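Local coordinates for protein acetylxylan esterase A (PDB 5X6S) that removes acetyl side groups from the xylan backbone as a secreted, monomeric serine esterase of carbohydrate esterase family 1, at residues 136-144 / 261-272. Sequence-based numbering, arbitrary orientation.
Sequences FAAATVYSG and VPIHGDKDMEWF
Y142 reaches from strand 138-142 to the start of helix 265-272, and each step of its side chain has a partner in 261-272. Y142 CB lies 3.9 Å from V261 O, the nearest atom to it across the contact, and CG also faces that oxygen. With CG anti to the carbonyl carbon (chi1 -71°), the ring extends past 261-263: CD1 approaches V261 O and, further off, V261 CG1, while Y142 CE1 passes P262 O at 3.6 Å. I263 CA stands over one face, 22° off the ring normal, which marks a CH-pi contact; I263 CG1 meets CD2 and I263 CG2 touches CE2. CZ lies under I263 CA, near H264 N and D268 OD1. At the tip, Y142 OH donates to D268 OD1 on its syn side (2.6 Å). Y142 OH also accepts H264 N (2.8 Å), so two bonds of opposite sense fix the hydroxyl at the helix N-terminus, where H264 is the N-cap residue. D268 OD2 is bonded to Y53 of helix 53-60.

In this alpha/beta-hydrolase fold, strand 138-142 follows 113-118 in the central sheet, and the C-terminal helix runs roughly antiparallel to it at 8.8 Å between axes. One residue beyond Y142, S143 OG accepts V261 N nearly straight (170°); its side chain lies near S119, the probable nucleophile, and H259, of the likely catalytic triad, closely precedes V261.

Toward the helix C-terminus, W271 NE1 bonds A139 O at 3.1 Å, reaching it from above the carbonyl plane, and A138 CB packs obliquely against NE1 and CD1 of the same indole. T140 OG1, bonded to Q195 on the adjacent strand, sits 3.2 Å from W271 CD1 and also meets F272 CE1.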
loop_
_atom_site.group_PDB
_atom_site.type_symbol
_atom_site.label_atom_id
_atom_site.label_comp_id
_atom_site.label_asym_id
_atom_site.label_seq_id
_atom_site.Cartn_x
_atom_site.Cartn_y
_atom_site.Cartn_z
ATOM N N PHE A 136 4.968 1.574 -3.118
ATOM C CA PHE A 136 5.754 2.809 -3.114
ATOM C C PHE A 136 4.897 4.064 -2.966
ATOM O O PHE A 136 3.955 4.257 -3.733
ATOM C CB PHE A 136 6.614 2.910 -4.351
ATOM C CG PHE A 136 7.568 1.762 -4.510
ATOM C CD1 PHE A 136 8.635 1.606 -3.624
ATOM C CD2 PHE A 136 7.343 0.800 -5.492
ATOM C CE1 PHE A 136 9.478 0.523 -3.723
ATOM C CE2 PHE A 136 8.157 -0.297 -5.598
ATOM C CZ PHE A 136 9.246 -0.447 -4.725
ATOM N N ALA A 137 5.247 4.896 -1.961
ATOM C CA ALA A 137 4.606 6.173 -1.689
ATOM C C ALA A 137 5.059 7.238 -2.662
ATOM O O ALA A 137 4.285 8.118 -3.044
ATOM C CB ALA A 137 4.920 6.603 -0.265
ATOM N N ALA A 138 6.325 7.159 -3.098
ATOM C CA ALA A 138 6.930 8.151 -4.025
ATOM C C ALA A 138 8.187 7.580 -4.572
ATOM O O ALA A 138 8.765 6.632 -3.962
ATOM C CB ALA A 138 7.223 9.488 -3.321
ATOM N N ALA A 139 8.628 8.126 -5.698
ATOM C CA ALA A 139 9.805 7.687 -6.422
ATOM C C ALA A 139 10.516 8.876 -6.980
ATOM O O ALA A 139 9.831 9.850 -7.400
ATOM C CB ALA A 139 9.439 6.795 -7.575
ATOM N N THR A 140 11.854 8.798 -7.056
ATOM C CA THR A 140 12.682 9.868 -7.685
ATOM C C THR A 140 13.534 9.221 -8.747
ATOM O O THR A 140 14.288 8.273 -8.459
ATOM C CB THR A 140 13.523 10.675 -6.622
ATOM O OG1 THR A 140 12.645 11.367 -5.716
ATOM C CG2 THR A 140 14.450 11.723 -7.290
ATOM N N VAL A 141 13.466 9.729 -9.964
ATOM C CA VAL A 141 14.129 9.185 -11.130
ATOM C C VAL A 141 15.248 10.138 -11.559
ATOM O O VAL A 141 14.972 11.318 -11.916
ATOM C CB VAL A 141 13.112 8.948 -12.290
ATOM C CG1 VAL A 141 13.737 8.424 -13.541
ATOM C CG2 VAL A 141 11.971 8.019 -11.837
ATOM N N TYR A 142 16.487 9.664 -11.461
ATOM C CA TYR A 142 17.683 10.409 -11.934
ATOM C C TYR A 142 18.155 9.916 -13.317
ATOM O O TYR A 142 18.950 8.967 -13.437
ATOM C CB TYR A 142 18.843 10.384 -10.908
ATOM C CG TYR A 142 18.575 11.207 -9.701
ATOM C CD1 TYR A 142 18.667 12.612 -9.760
ATOM C CD2 TYR A 142 18.200 10.628 -8.486
ATOM C CE1 TYR A 142 18.378 13.386 -8.666
ATOM C CE2 TYR A 142 17.918 11.441 -7.348
ATOM C CZ TYR A 142 18.037 12.806 -7.459
ATOM O OH TYR A 142 17.791 13.632 -6.414
ATOM N N SER A 143 17.660 10.575 -14.384
ATOM C CA SER A 143 18.143 10.266 -15.760
ATOM C C SER A 143 17.869 8.834 -16.190
ATOM O O SER A 143 18.787 8.005 -16.305
ATOM C CB SER A 143 19.638 10.576 -15.905
ATOM O OG SER A 143 19.950 11.881 -15.409
ATOM N N GLY A 144 16.597 8.523 -16.390
ATOM C CA GLY A 144 16.198 7.208 -16.854
ATOM C C GLY A 144 15.432 7.292 -18.185
ATOM O O GLY A 144 15.566 8.265 -18.943
ATOM N N VAL A 261 22.072 13.400 -13.917
ATOM C CA VAL A 261 21.823 14.470 -12.986
ATOM C C VAL A 261 22.288 13.951 -11.614
ATOM O O VAL A 261 21.838 12.882 -11.169
ATOM C CB VAL A 261 20.327 14.846 -12.900
ATOM C CG1 VAL A 261 20.086 15.874 -11.794
ATOM C CG2 VAL A 261 19.779 15.366 -14.249
ATOM N N PRO A 262 23.192 14.686 -10.958
ATOM C CA PRO A 262 23.691 14.212 -9.636
ATOM C C PRO A 262 22.540 14.111 -8.648
ATOM O O PRO A 262 21.631 14.908 -8.704
ATOM C CB PRO A 262 24.635 15.336 -9.154
ATOM C CG PRO A 262 24.645 16.392 -10.233
ATOM C CD PRO A 262 23.797 15.961 -11.398
ATOM N N ILE A 263 22.613 13.160 -7.720
ATOM C CA ILE A 263 21.582 12.973 -6.739
ATOM C C ILE A 263 21.494 14.191 -5.826
ATOM O O ILE A 263 22.505 14.696 -5.332
ATOM C CB ILE A 263 21.922 11.748 -5.844
ATOM C CG1 ILE A 263 21.928 10.459 -6.643
ATOM C CG2 ILE A 263 20.944 11.653 -4.678
ATOM C CD1 ILE A 263 22.548 9.292 -5.892
ATOM N N HIS A 264 20.281 14.682 -5.588
ATOM C CA HIS A 264 20.055 15.749 -4.669
ATOM C C HIS A 264 19.412 15.096 -3.442
ATOM O O HIS A 264 18.188 15.101 -3.284
ATOM C CB HIS A 264 19.140 16.831 -5.260
ATOM C CG HIS A 264 19.777 17.641 -6.348
ATOM N ND1 HIS A 264 20.374 17.079 -7.456
ATOM C CD2 HIS A 264 19.945 18.979 -6.471
ATOM C CE1 HIS A 264 20.872 18.035 -8.222
ATOM N NE2 HIS A 264 20.615 19.198 -7.646
ATOM N N GLY A 265 20.244 14.556 -2.555
ATOM C CA GLY A 265 19.756 13.787 -1.396
ATOM C C GLY A 265 18.800 14.544 -0.456
ATOM O O GLY A 265 17.763 14.007 -0.065
ATOM N N ASP A 266 19.118 15.802 -0.093
ATOM C CA ASP A 266 18.199 16.522 0.760
ATOM C C ASP A 266 16.839 16.746 0.064
ATOM O O ASP A 266 15.786 16.651 0.701
ATOM C CB ASP A 266 18.756 17.880 1.246
ATOM C CG ASP A 266 20.120 17.760 1.975
ATOM O OD1 ASP A 266 20.526 16.689 2.414
ATOM O OD2 ASP A 266 20.804 18.791 2.077
ATOM N N LYS A 267 16.883 17.036 -1.225
ATOM C CA LYS A 267 15.641 17.188 -2.020
ATOM C C LYS A 267 14.816 15.906 -2.079
ATOM O O LYS A 267 13.594 15.947 -2.088
ATOM C CB LYS A 267 15.933 17.715 -3.431
ATOM C CG LYS A 267 16.597 19.093 -3.513
ATOM C CD LYS A 267 16.064 20.084 -2.504
ATOM C CE LYS A 267 14.743 20.628 -2.882
ATOM N NZ LYS A 267 14.449 21.863 -2.064
ATOM N N ASP A 268 15.495 14.765 -2.118
ATOM C CA ASP A 268 14.813 13.467 -2.084
ATOM C C ASP A 268 14.068 13.340 -0.769
ATOM O O ASP A 268 12.908 12.918 -0.753
ATOM C CB ASP A 268 15.781 12.282 -2.223
ATOM C CG ASP A 268 16.487 12.204 -3.551
ATOM O OD1 ASP A 268 16.133 12.907 -4.530
ATOM O OD2 ASP A 268 17.481 11.427 -3.643
ATOM N N MET A 269 14.729 13.682 0.345
ATOM C CA MET A 269 14.113 13.668 1.665
ATOM C C MET A 269 12.799 14.467 1.738
ATOM O O MET A 269 11.831 14.083 2.428
ATOM C CB MET A 269 15.118 14.146 2.739
ATOM C CG MET A 269 16.373 13.285 2.918
ATOM S SD MET A 269 16.004 11.517 3.238
ATOM C CE MET A 269 16.075 10.818 1.595
ATOM N N GLU A 270 12.794 15.604 1.048
ATOM C CA GLU A 270 11.647 16.504 1.000
ATOM C C GLU A 270 10.540 15.884 0.144
ATOM O O GLU A 270 9.394 15.894 0.546
ATOM C CB GLU A 270 12.066 17.850 0.419
ATOM C CG GLU A 270 12.860 18.685 1.398
ATOM C CD GLU A 270 13.440 19.965 0.781
ATOM O OE1 GLU A 270 12.947 20.420 -0.275
ATOM O OE2 GLU A 270 14.417 20.477 1.349
ATOM N N TRP A 271 10.906 15.309 -1.015
ATOM C CA TRP A 271 9.910 14.711 -1.909
ATOM C C TRP A 271 9.265 13.503 -1.235
ATOM O O TRP A 271 8.034 13.299 -1.275
ATOM C CB TRP A 271 10.563 14.296 -3.225
ATOM C CG TRP A 271 9.652 13.588 -4.182
ATOM C CD1 TRP A 271 9.774 12.326 -4.653
ATOM C CD2 TRP A 271 8.440 14.117 -4.749
ATOM N NE1 TRP A 271 8.747 12.039 -5.505
ATOM C CE2 TRP A 271 7.913 13.132 -5.586
ATOM C CE3 TRP A 271 7.772 15.351 -4.651
ATOM C CZ2 TRP A 271 6.747 13.324 -6.317
ATOM C CZ3 TRP A 271 6.588 15.526 -5.406
ATOM C CH2 TRP A 271 6.105 14.523 -6.196
ATOM N N PHE A 272 10.109 12.694 -0.594
ATOM C CA PHE A 272 9.642 11.516 0.104
ATOM C C PHE A 272 8.804 11.896 1.290
ATOM O O PHE A 272 7.838 11.220 1.562
ATOM C CB PHE A 272 10.793 10.633 0.568
ATOM C CG PHE A 272 11.637 10.079 -0.520
ATOM C CD1 PHE A 272 11.232 10.095 -1.817
ATOM C CD2 PHE A 272 12.874 9.495 -0.215
ATOM C CE1 PHE A 272 12.030 9.585 -2.810
ATOM C CE2 PHE A 272 13.696 8.969 -1.191
ATOM C CZ PHE A 272 13.267 8.997 -2.518
#